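Local coordinates for protein trehalose-6-phosphate phosphatase (Candida albicans, PDB 5DXI) that is a phosphatase domain of the HAD superfamily, here holding a magnesium ion, a beryllium trifluoride ion and a two-glucose glycan, at residues P6-P11 with A282-P287; F27-T32 with A43-K48; I64-G69 with V84-E89; A177-I182 with L231-T236. All blocks are in the same frame, centred on the assembly; numbering follows the deposited sequence.

Contact 1. Residues P6-P11 with A282-P287; sequences PALNRP and AHLNEP
Leu284, Leu8 and Ala282 bury the most surface where residues 6-11, running into helix 10-19, lie against strand 282-284. Leu8 has CG anti to its backbone N (chi1 176°), which lays its side chain obliquely over that of Leu284: CB of Leu8 comes to 3.9 Å from CD2 of Leu284, and CD2 of Leu8 to 4.0 Å from CD1 of Leu284. The methyl CD2 of Leu284 is shared, because the guanidinium of Arg10, at the end of a chain extended from CG to NE, also meets it, at a slant, NE lying 3.9 Å from that carbon. Ala282 packs on the backbone of the same segment, its CB 3.8 Å from Leu8 CA and 3.4 Å from Pro6 O.

Two backbone bonds hold this packing in place. His283 N gives its hydrogen to Pro6 O at 3.1 Å, and Leu8 N gives its own to His283 O at 3.1 Å, so that His283 is gripped through both its N-H and its carbonyl and pairs with Ala7 in a single beta bridge. The imidazole of His283 turns back over the incoming chain, and Ala7 CA sits over one ring face in a CH-pi contact, 4.1 Å from the centroid. His283 ND1 is hydrogen-bonded to Thr5, and Arg10 NH1 makes a salt bridge with Glu292.

Strand 282-284 is an outermost strand of the eight-stranded mixed sheet. It pairs with strand 266-271 through Ala270, while Thr293 of helix 287-298 touches Leu8, Arg10 and Leu284.

Contact 2. Residues F27-T32 with A43-K48; sequences FDYDGT and AIPSDK. With MG (magnesium ion), chain E; BEF (beryllium trifluoride ion), chain F; GLC (alpha-D-glucopyranose), chain C; GLC (alpha-D-glucopyranose), chain B.
The magnesium and beryllium trifluoride site lies at one end of this contact, where Tyr29 and Asp30 reach from the loop after strand 23-27 to Ala43 and Pro45. The phenol of Tyr29 gives its hydrogen to the carbonyl oxygen of Ala43, with OH to O at 2.6 Å. Tyr29 CG stands anti to the backbone N (chi1 -178°), carrying the ring out to residues 43-45, and Ala43 O lies at the ring edge, in its plane. The donor is tilted 32° from the Ala43 carbonyl plane. Pro45 lies against the same hydroxyl, its CD 3.2 Å from Tyr29 OH. Asp30 adds a smaller touch, OD1 against Ala43 CB at 3.6 Å.

Asp28, Asp30 and Thr32 fit the DxDx(T/V) pattern of HAD phosphatases, consistent with the family. Asp28 OD1 is covalently joined to beryllium at 1.5 Å, while OD2 binds magnesium together with the backbone oxygen of Asp30 and two waters; Asp233 completes the protein ligands. Thr32 OG1 donates to the anti lone pair of Asp28 OD2, fixing the carboxylate from the second shell. Both Tyr29 N and Asp30 N donate to the fluorine F3, each at 3.0 Å, so the residue that grips Ala43 also holds that fluorine through its backbone. Asp30 OD2 makes a salt bridge with Arg70 and lies 2.9 Å from O5 of the chain C glucose.

Contact 3. Residues I64-G69 with V84-E89; sequences IWIISG and VGLSAE. With BEF (beryllium trifluoride ion), chain F; GLC (alpha-D-glucopyranose), chain C.
Four backbone hydrogen bonds join residues 64-68 to 85-87; strands 64-67 and 85-88 run parallel with 15° between their directions. Gly85 N donates to Ile64 O at 2.7 Å, and Ile66 N donates almost straight to Gly85 O at 2.8 Å. Ser87 N to Ile66 O and Ser68 N to Ser87 O continue the ladder. Past its end, a water donates to both Ser68 O and Ser87 OG, bridging the strands; Ser87 OG is also hydrogen-bonded to Phe93 O. Beyond the strand, Ser68 OG is anti to its backbone N (chi1 -180°) and donates to F3 of the beryllium trifluoride in a very short bond of 2.5 Å. Gly69 N donates to F1 at 2.9 Å and weakly to O6 of the chain C glucose.

Trp65 lies on one face of the pair. Its indole lies flat along the neighbouring strand, with Gly85 CA over the centre of the six-membered ring, 3.6 Å from the centroid in a CH-pi contact. The closeness depends on Gly85 having no side chain, for a CB there would run into the ring. Ile67 and Ser87 share this face, Ile67 CG2 lying 4.1 Å from Ser87 CB. On the other face, Ile66 CG1 meets Val84 CG2 at 3.8 Å, and its CB touches Leu86 CD2. Helix 72-79, the connection of this beta-alpha-beta unit, covers Leu86 and Ala88.

The ladder probably helps to set the strand end so that a hydroxyl and a backbone N-H both face the beryllium trifluoride.

Contact 4. Residues A177-I182 with L231-T236; sequences AGKANI and LGDDLT. With MG (magnesium ion), chain E; GLC (alpha-D-glucopyranose), chain B.
Lys179, with CG beside its backbone N (chi1 -73°) and the chain fully extended beyond, stretches across to Asp233, whose CG stands between backbone N and carbonyl carbon (chi1 72°) and brings OD1 to the ammonium. NZ meets Asp233 OD1 at 2.7 Å in a salt bridge, arriving on the anti side, 19° out of the carboxylate plane. The other oxygen, OD2, binds magnesium at 2.0 Å, so one carboxylate is shared between the metal and the lysine. A magnesium-bound water donates weakly to OD1 as well, and a second water accepts from NZ.

Asp234 takes the backbone of the same lysine. Its OD2 receives Lys179 N on the syn lone pair at 2.7 Å in a nearly straight bond, and the two side chains run antiparallel alongside each other, Lys179 CG lying 3.5 Å from that oxygen. Asp234 OD1 accepts a weak bond from Leu235 N. Leu235 CD2 rests on Ala177 O at 3.5 Å.

The type II turn from Gly178 to Asn181 joins strands 173-178 and 181-186 of the four-stranded antiparallel sheet and reaches here to the metal end of strand 227-232. The chain B glucose gives hydrogens from O2 and O3 to Lys179 O, and Asn181 ND2 donates to its O2 at 2.9 Å. Lys179 therefore holds the sugar through its carbonyl and a metal ligand through its ammonium, which probably ties the position of the turn to the metal site.

From the N terminus, residues 6-11 open contact 1, which closes only at 282-287, so the other three contacts nest inside its loop. These follow in series without crossing: contact 2 closes a short loop after strand 23-27, contact 3 a beta-alpha-beta unit, and contact 4 the longer span from the four-stranded sheet back to the mixed sheet. Contacts 2 and 3 meet where Phe27 pairs with Trp65 and Ile67, and both touch the beryllium trifluoride. Contacts 2 and 4 share the magnesium ion and two waters. Contact 1 packs on its neighbours through Pro287 against Gly31 and Thr32, and Leu284 against Leu231.

Contact 1. Residues P6-P11 with A282-P287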
# COMPACT_ATOMS: atom_id res chain seq x y z
N PRO A 6 -13.96 11.40 -8.23
CA PRO A 6 -14.99 11.88 -7.29
C PRO A 6 -14.61 11.60 -5.84
O PRO A 6 -13.83 10.68 -5.59
CB PRO A 6 -16.24 11.08 -7.67
CG PRO A 6 -15.72 9.86 -8.34
CD PRO A 6 -14.41 10.21 -8.98
N ALA A 7 -15.16 12.36 -4.90
CA ALA A 7 -14.98 12.02 -3.48
C ALA A 7 -15.64 10.68 -3.23
O ALA A 7 -16.61 10.32 -3.91
CB ALA A 7 -15.59 13.10 -2.57
N LEU A 8 -15.11 9.92 -2.27
CA LEU A 8 -15.68 8.62 -1.92
C LEU A 8 -17.12 8.76 -1.46
O LEU A 8 -17.45 9.65 -0.67
CB LEU A 8 -14.85 7.95 -0.80
CG LEU A 8 -15.38 6.62 -0.26
CD1 LEU A 8 -15.46 5.54 -1.35
CD2 LEU A 8 -14.53 6.14 0.94
N ASN A 9 -17.97 7.88 -1.97
CA ASN A 9 -19.37 7.79 -1.57
C ASN A 9 -19.48 6.97 -0.26
O ASN A 9 -19.69 5.77 -0.29
CB ASN A 9 -20.18 7.16 -2.70
CG ASN A 9 -21.69 7.18 -2.46
OD1 ASN A 9 -22.15 7.25 -1.33
ND2 ASN A 9 -22.45 7.10 -3.55
N ARG A 10 -19.32 7.63 0.87
CA ARG A 10 -19.25 6.91 2.14
C ARG A 10 -20.54 6.14 2.48
O ARG A 10 -20.44 4.99 2.93
CB ARG A 10 -18.86 7.88 3.26
CG ARG A 10 -17.54 8.59 2.97
CD ARG A 10 -17.00 9.33 4.17
NE ARG A 10 -16.15 10.46 3.80
CZ ARG A 10 -15.50 11.21 4.68
NH1 ARG A 10 -15.58 10.91 5.98
NH2 ARG A 10 -14.76 12.24 4.28
N PRO A 11 -21.74 6.72 2.25
CA PRO A 11 -22.95 5.93 2.53
C PRO A 11 -23.07 4.64 1.73
O PRO A 11 -23.49 3.62 2.30
CB PRO A 11 -24.08 6.90 2.17
CG PRO A 11 -23.49 8.25 2.51
CD PRO A 11 -22.06 8.15 2.04
N ALA A 282 -12.13 6.58 -6.55
CA ALA A 282 -12.51 7.73 -5.73
C ALA A 282 -11.34 8.15 -4.83
O ALA A 282 -10.36 7.41 -4.67
CB ALA A 282 -13.74 7.40 -4.89
N HIS A 283 -11.46 9.31 -4.21
CA HIS A 283 -10.42 9.73 -3.27
C HIS A 283 -10.96 10.18 -1.91
O HIS A 283 -12.15 10.50 -1.77
CB HIS A 283 -9.61 10.88 -3.86
CG HIS A 283 -10.38 12.16 -3.89
ND1 HIS A 283 -11.29 12.46 -4.88
CD2 HIS A 283 -10.47 13.16 -2.98
CE1 HIS A 283 -11.86 13.61 -4.62
NE2 HIS A 283 -11.39 14.06 -3.47
N LEU A 284 -10.06 10.19 -0.93
CA LEU A 284 -10.25 10.84 0.37
C LEU A 284 -9.05 11.74 0.54
O LEU A 284 -7.93 11.33 0.21
CB LEU A 284 -10.33 9.83 1.52
CG LEU A 284 -11.58 8.96 1.61
CD1 LEU A 284 -11.38 7.84 2.63
CD2 LEU A 284 -12.82 9.80 1.92
N ASN A 285 -9.26 12.95 1.06
CA ASN A 285 -8.21 13.95 1.06
C ASN A 285 -7.01 13.55 1.91
O ASN A 285 -5.87 13.74 1.50
CB ASN A 285 -8.76 15.29 1.57
CG ASN A 285 -9.65 15.96 0.55
OD1 ASN A 285 -9.58 15.67 -0.64
ND2 ASN A 285 -10.51 16.86 1.02
N GLU A 286 -7.27 12.99 3.09
CA GLU A 286 -6.20 12.77 4.08
C GLU A 286 -6.47 11.61 4.99
O GLU A 286 -7.60 11.15 5.06
CB GLU A 286 -6.03 14.02 4.96
CG GLU A 286 -5.31 15.13 4.28
CD GLU A 286 -5.83 16.46 4.74
OE1 GLU A 286 -6.91 16.49 5.37
OE2 GLU A 286 -5.16 17.47 4.47
N PRO A 287 -5.44 11.16 5.75
CA PRO A 287 -5.68 10.10 6.73
C PRO A 287 -6.86 10.40 7.67
O PRO A 287 -7.60 9.48 8.04
CB PRO A 287 -4.36 10.03 7.51
CG PRO A 287 -3.33 10.39 6.47
CD PRO A 287 -4.00 11.48 5.64

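Contact 2. Residues F27-T32 with A43-K48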
# COMPACT_ATOMS: atom_id res chain seq x y z
N PHE A 27 -4.92 -2.11 3.44
CA PHE A 27 -4.52 -0.78 3.86
C PHE A 27 -3.06 -0.50 3.67
O PHE A 27 -2.20 -1.16 4.25
CB PHE A 27 -4.82 -0.53 5.35
CG PHE A 27 -6.27 -0.62 5.71
CD1 PHE A 27 -7.27 -0.32 4.77
CD2 PHE A 27 -6.65 -0.95 7.01
CE1 PHE A 27 -8.61 -0.39 5.12
CE2 PHE A 27 -7.98 -1.02 7.36
CZ PHE A 27 -8.97 -0.74 6.42
N ASP A 28 -2.78 0.54 2.89
CA ASP A 28 -1.52 1.22 3.00
C ASP A 28 -1.37 1.80 4.42
O ASP A 28 -2.39 2.11 5.04
CB ASP A 28 -1.45 2.34 2.00
CG ASP A 28 -0.15 3.00 2.02
OD1 ASP A 28 0.80 2.22 2.00
OD2 ASP A 28 -0.05 4.24 2.12
N TYR A 29 -0.14 1.99 4.91
CA TYR A 29 0.06 2.61 6.22
C TYR A 29 0.41 4.09 6.11
O TYR A 29 -0.42 4.96 6.39
CB TYR A 29 1.14 1.89 7.04
CG TYR A 29 1.30 2.50 8.43
CD1 TYR A 29 0.28 2.38 9.37
CD2 TYR A 29 2.43 3.23 8.77
CE1 TYR A 29 0.39 2.94 10.63
CE2 TYR A 29 2.55 3.81 10.05
CZ TYR A 29 1.52 3.65 10.97
OH TYR A 29 1.60 4.20 12.24
N ASP A 30 1.63 4.40 5.69
CA ASP A 30 2.10 5.79 5.67
C ASP A 30 1.32 6.69 4.72
O ASP A 30 1.10 6.36 3.57
CB ASP A 30 3.58 5.85 5.31
CG ASP A 30 4.46 5.28 6.40
OD1 ASP A 30 4.68 6.00 7.40
OD2 ASP A 30 4.93 4.13 6.26
N GLY A 31 0.89 7.84 5.24
CA GLY A 31 0.14 8.81 4.47
C GLY A 31 -1.29 8.36 4.22
O GLY A 31 -2.05 9.02 3.50
N THR A 32 -1.67 7.25 4.84
CA THR A 32 -2.96 6.64 4.59
C THR A 32 -3.70 6.41 5.90
O THR A 32 -4.79 6.95 6.09
CB THR A 32 -2.80 5.32 3.79
OG1 THR A 32 -2.22 5.62 2.51
CG2 THR A 32 -4.15 4.63 3.60
N ALA A 43 5.96 8.15 12.84
CA ALA A 43 4.71 7.85 12.16
C ALA A 43 3.93 6.77 12.90
O ALA A 43 3.72 5.67 12.39
CB ALA A 43 4.96 7.41 10.70
N ILE A 44 3.45 7.12 14.09
CA ILE A 44 2.95 6.11 15.02
C ILE A 44 1.43 5.97 14.97
O ILE A 44 0.74 6.96 14.82
CB ILE A 44 3.42 6.51 16.46
CG1 ILE A 44 4.93 6.28 16.61
CG2 ILE A 44 2.60 5.82 17.56
CD1 ILE A 44 5.49 6.83 17.94
N PRO A 45 0.90 4.74 15.14
CA PRO A 45 -0.56 4.57 15.11
C PRO A 45 -1.27 5.40 16.19
O PRO A 45 -0.85 5.38 17.35
CB PRO A 45 -0.74 3.08 15.39
CG PRO A 45 0.56 2.46 15.06
CD PRO A 45 1.60 3.46 15.34
N SER A 46 -2.32 6.11 15.80
CA SER A 46 -3.16 6.83 16.74
C SER A 46 -4.04 5.85 17.47
O SER A 46 -4.27 4.74 16.98
CB SER A 46 -4.03 7.88 16.00
OG SER A 46 -5.01 7.26 15.17
N ASP A 47 -4.56 6.26 18.62
CA ASP A 47 -5.53 5.43 19.36
C ASP A 47 -6.79 5.18 18.51
O ASP A 47 -7.37 4.09 18.53
CB ASP A 47 -5.89 6.08 20.70
CG ASP A 47 -6.94 5.29 21.46
OD1 ASP A 47 -6.75 4.08 21.68
OD2 ASP A 47 -7.97 5.89 21.84
N LYS A 48 -7.23 6.20 17.78
CA LYS A 48 -8.41 6.04 16.91
C LYS A 48 -8.20 4.91 15.90
O LYS A 48 -9.07 4.04 15.71
CB LYS A 48 -8.73 7.34 16.17
CG LYS A 48 -9.98 7.23 15.31
CD LYS A 48 -10.36 8.56 14.70
CE LYS A 48 -11.78 8.53 14.14
NZ LYS A 48 -12.12 9.83 13.47
MG MG E . 1.69 5.38 1.86
BE BEF F . 2.13 2.59 2.65
F1 BEF F . 3.58 2.14 1.75
F2 BEF F . 2.83 4.19 2.92
F3 BEF F . 2.76 2.09 4.22
C1 GLC C . 7.91 5.86 4.82
C2 GLC C . 9.16 5.02 5.03
C3 GLC C . 9.54 4.32 3.72
C4 GLC C . 8.36 3.50 3.23
C5 GLC C . 7.15 4.42 3.07
C6 GLC C . 5.93 3.60 2.70
O1 GLC C . 8.18 6.92 3.91
O2 GLC C . 10.22 5.87 5.47
O3 GLC C . 10.65 3.45 3.93
O4 GLC C . 8.67 2.88 1.96
O5 GLC C . 6.84 5.06 4.29
O6 GLC C . 5.59 2.75 3.80
C1 GLC B . 7.09 7.86 3.85
C2 GLC B . 7.49 9.08 3.05
C3 GLC B . 8.56 9.87 3.79
C4 GLC B . 8.05 10.27 5.17
C5 GLC B . 7.64 9.01 5.93
C6 GLC B . 7.02 9.31 7.29
O2 GLC B . 7.99 8.71 1.77
O3 GLC B . 8.90 11.02 3.02
O4 GLC B . 9.08 10.93 5.91
O5 GLC B . 6.68 8.27 5.16
O6 GLC B . 5.74 9.93 7.08
O HOH W 1 2.36 4.52 0.07
O HOH W 2 3.00 6.93 1.75

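Contact 3. Residues I64-G69 with V84-E89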
# COMPACT_ATOMS: atom_id res chain seq x y z
N ILE A 64 -8.15 -8.12 7.65
CA ILE A 64 -7.47 -6.85 7.44
C ILE A 64 -5.98 -7.03 7.19
O ILE A 64 -5.29 -7.71 7.94
CB ILE A 64 -7.65 -5.91 8.63
CG1 ILE A 64 -9.14 -5.70 8.93
CG2 ILE A 64 -6.95 -4.58 8.37
CD1 ILE A 64 -9.37 -5.01 10.27
N TRP A 65 -5.48 -6.39 6.13
CA TRP A 65 -4.06 -6.44 5.81
C TRP A 65 -3.46 -5.04 5.71
O TRP A 65 -4.05 -4.13 5.10
CB TRP A 65 -3.84 -7.20 4.50
CG TRP A 65 -3.89 -8.67 4.71
CD1 TRP A 65 -5.00 -9.43 4.94
CD2 TRP A 65 -2.78 -9.57 4.72
NE1 TRP A 65 -4.66 -10.74 5.10
CE2 TRP A 65 -3.30 -10.86 4.98
CE3 TRP A 65 -1.41 -9.42 4.54
CZ2 TRP A 65 -2.48 -11.99 5.04
CZ3 TRP A 65 -0.59 -10.54 4.62
CH2 TRP A 65 -1.14 -11.81 4.86
N ILE A 66 -2.29 -4.88 6.33
CA ILE A 66 -1.48 -3.69 6.19
C ILE A 66 -0.38 -3.98 5.17
O ILE A 66 0.46 -4.85 5.39
CB ILE A 66 -0.85 -3.24 7.52
CG1 ILE A 66 -1.89 -3.29 8.66
CG2 ILE A 66 -0.19 -1.87 7.37
CD1 ILE A 66 -3.14 -2.45 8.42
N ILE A 67 -0.41 -3.27 4.05
CA ILE A 67 0.50 -3.50 2.94
C ILE A 67 1.33 -2.24 2.71
O ILE A 67 0.82 -1.23 2.21
CB ILE A 67 -0.30 -3.89 1.65
CG1 ILE A 67 -1.22 -5.07 1.97
CG2 ILE A 67 0.63 -4.18 0.50
CD1 ILE A 67 -2.21 -5.40 0.89
N SER A 68 2.61 -2.31 3.07
CA SER A 68 3.39 -1.10 3.26
C SER A 68 4.76 -1.18 2.59
O SER A 68 5.24 -2.26 2.27
CB SER A 68 3.57 -0.84 4.78
OG SER A 68 4.34 0.34 5.01
N GLY A 69 5.40 -0.02 2.41
CA GLY A 69 6.80 0.03 2.03
C GLY A 69 7.73 -0.20 3.22
O GLY A 69 8.92 -0.49 3.05
N VAL A 84 -4.07 -8.32 12.40
CA VAL A 84 -4.02 -7.96 10.98
C VAL A 84 -2.86 -8.61 10.24
O VAL A 84 -1.83 -8.95 10.84
CB VAL A 84 -3.91 -6.42 10.78
CG1 VAL A 84 -5.07 -5.71 11.44
CG2 VAL A 84 -2.59 -5.90 11.32
N GLY A 85 -3.05 -8.81 8.95
CA GLY A 85 -1.98 -9.28 8.09
C GLY A 85 -0.96 -8.20 7.84
O GLY A 85 -1.27 -7.01 7.89
N LEU A 86 0.28 -8.60 7.57
CA LEU A 86 1.35 -7.65 7.32
C LEU A 86 2.05 -7.96 6.00
O LEU A 86 2.31 -9.12 5.68
CB LEU A 86 2.38 -7.66 8.46
CG LEU A 86 1.84 -7.34 9.84
CD1 LEU A 86 2.93 -7.49 10.89
CD2 LEU A 86 1.25 -5.94 9.86
N SER A 87 2.35 -6.92 5.23
CA SER A 87 3.19 -7.06 4.06
C SER A 87 4.18 -5.91 4.05
O SER A 87 3.78 -4.76 4.22
CB SER A 87 2.36 -7.09 2.77
OG SER A 87 3.20 -7.17 1.65
N ALA A 88 5.45 -6.23 3.85
CA ALA A 88 6.53 -5.28 4.03
C ALA A 88 7.32 -5.08 2.74
O ALA A 88 7.33 -5.95 1.87
CB ALA A 88 7.48 -5.76 5.19
N GLU A 89 7.97 -3.92 2.64
CA GLU A 89 8.88 -3.55 1.55
C GLU A 89 8.27 -3.66 0.15
O GLU A 89 8.89 -4.21 -0.77
CB GLU A 89 10.18 -4.39 1.62
CG GLU A 89 10.84 -4.34 3.00
CD GLU A 89 12.32 -4.76 3.04
OE1 GLU A 89 13.01 -4.75 2.00
OE2 GLU A 89 12.80 -5.05 4.14
BE BEF F . 2.13 2.59 2.65
F1 BEF F . 3.58 2.14 1.75
F2 BEF F . 2.83 4.19 2.92
F3 BEF F . 2.76 2.09 4.22
C1 GLC C . 7.91 5.86 4.82
C2 GLC C . 9.16 5.02 5.03
C3 GLC C . 9.54 4.32 3.72
C4 GLC C . 8.36 3.50 3.23
C5 GLC C . 7.15 4.42 3.07
C6 GLC C . 5.93 3.60 2.70
O1 GLC C . 8.18 6.92 3.91
O2 GLC C . 10.22 5.87 5.47
O3 GLC C . 10.65 3.45 3.93
O4 GLC C . 8.67 2.88 1.96
O5 GLC C . 6.84 5.06 4.29
O6 GLC C . 5.59 2.75 3.80
O HOH W 3 4.22 -4.54 1.03

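Contact 4. Residues A177-I182 with L231-T236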
# COMPACT_ATOMS: atom_id res chain seq x y z
N ALA A 177 9.46 6.69 -7.80
CA ALA A 177 9.45 8.00 -7.15
C ALA A 177 8.30 7.97 -6.14
O ALA A 177 7.15 7.79 -6.50
CB ALA A 177 9.26 9.12 -8.18
N GLY A 178 8.63 8.19 -4.87
CA GLY A 178 7.62 8.24 -3.83
C GLY A 178 7.61 9.64 -3.24
O GLY A 178 8.37 10.49 -3.69
N LYS A 179 6.74 9.89 -2.27
CA LYS A 179 6.69 11.20 -1.64
C LYS A 179 8.05 11.54 -1.02
O LYS A 179 8.46 10.93 -0.03
CB LYS A 179 5.57 11.24 -0.60
CG LYS A 179 4.17 11.30 -1.24
CD LYS A 179 3.09 11.27 -0.18
CE LYS A 179 1.69 11.43 -0.78
NZ LYS A 179 0.67 11.29 0.30
N ALA A 180 8.73 12.49 -1.64
CA ALA A 180 10.05 12.95 -1.21
C ALA A 180 11.02 11.78 -1.02
O ALA A 180 11.84 11.77 -0.08
CB ALA A 180 9.95 13.78 0.10
N ASN A 181 10.91 10.77 -1.89
CA ASN A 181 11.87 9.67 -1.86
C ASN A 181 12.10 9.04 -3.23
O ASN A 181 11.39 9.34 -4.20
CB ASN A 181 11.44 8.59 -0.84
CG ASN A 181 10.26 7.68 -1.34
OD1 ASN A 181 10.24 7.23 -2.47
ND2 ASN A 181 9.31 7.42 -0.45
N ILE A 182 13.12 8.21 -3.31
CA ILE A 182 13.26 7.28 -4.41
C ILE A 182 13.37 5.91 -3.78
O ILE A 182 14.09 5.75 -2.79
CB ILE A 182 14.48 7.58 -5.29
CG1 ILE A 182 14.32 8.92 -6.00
CG2 ILE A 182 14.66 6.50 -6.36
CD1 ILE A 182 15.56 9.38 -6.71
N LEU A 231 -6.94 1.26 0.34
CA LEU A 231 -6.55 2.66 0.49
C LEU A 231 -5.05 2.86 0.38
O LEU A 231 -4.27 2.08 0.95
CB LEU A 231 -7.03 3.21 1.84
CG LEU A 231 -8.55 3.28 2.00
CD1 LEU A 231 -8.93 2.87 3.43
CD2 LEU A 231 -9.08 4.68 1.65
N GLY A 232 -4.64 3.89 -0.36
CA GLY A 232 -3.23 4.24 -0.48
C GLY A 232 -3.00 5.63 -1.04
O GLY A 232 -3.89 6.23 -1.64
N ASP A 233 -1.79 6.15 -0.84
CA ASP A 233 -1.52 7.56 -1.08
C ASP A 233 -0.40 7.80 -2.07
O ASP A 233 -0.17 8.93 -2.47
CB ASP A 233 -1.16 8.26 0.24
CG ASP A 233 0.23 7.85 0.76
OD1 ASP A 233 1.01 8.75 1.14
OD2 ASP A 233 0.53 6.64 0.77
N ASP A 234 0.33 6.75 -2.45
CA ASP A 234 1.55 6.99 -3.21
C ASP A 234 1.65 6.06 -4.41
O ASP A 234 0.76 5.25 -4.67
CB ASP A 234 2.78 6.84 -2.31
CG ASP A 234 3.91 7.79 -2.70
OD1 ASP A 234 3.84 8.40 -3.79
OD2 ASP A 234 4.89 7.90 -1.92
N LEU A 235 2.72 6.23 -5.18
CA LEU A 235 2.87 5.53 -6.44
C LEU A 235 2.84 4.02 -6.25
O LEU A 235 2.19 3.30 -7.02
CB LEU A 235 4.17 5.96 -7.12
CG LEU A 235 4.50 5.22 -8.42
CD1 LEU A 235 3.38 5.36 -9.44
CD2 LEU A 235 5.84 5.72 -8.98
N THR A 236 3.52 3.53 -5.22
CA THR A 236 3.49 2.12 -4.90
C THR A 236 2.06 1.55 -4.79
O THR A 236 1.82 0.41 -5.18
CB THR A 236 4.24 1.82 -3.59
OG1 THR A 236 4.27 0.41 -3.39
CG2 THR A 236 3.56 2.51 -2.36
MG MG E . 1.69 5.38 1.86
C1 GLC B . 7.09 7.86 3.85
C2 GLC B . 7.49 9.08 3.05
C3 GLC B . 8.56 9.87 3.79
C4 GLC B . 8.05 10.27 5.17
C5 GLC B . 7.64 9.01 5.93
C6 GLC B . 7.02 9.31 7.29
O2 GLC B . 7.99 8.71 1.77
O3 GLC B . 8.90 11.02 3.02
O4 GLC B . 9.08 10.93 5.91
O5 GLC B . 6.68 8.27 5.16
O6 GLC B . 5.74 9.93 7.08
O HOH W 4 -1.58 11.86 -1.30
O HOH W 2 3.00 6.93 1.75
O HOH W 1 2.36 4.52 0.07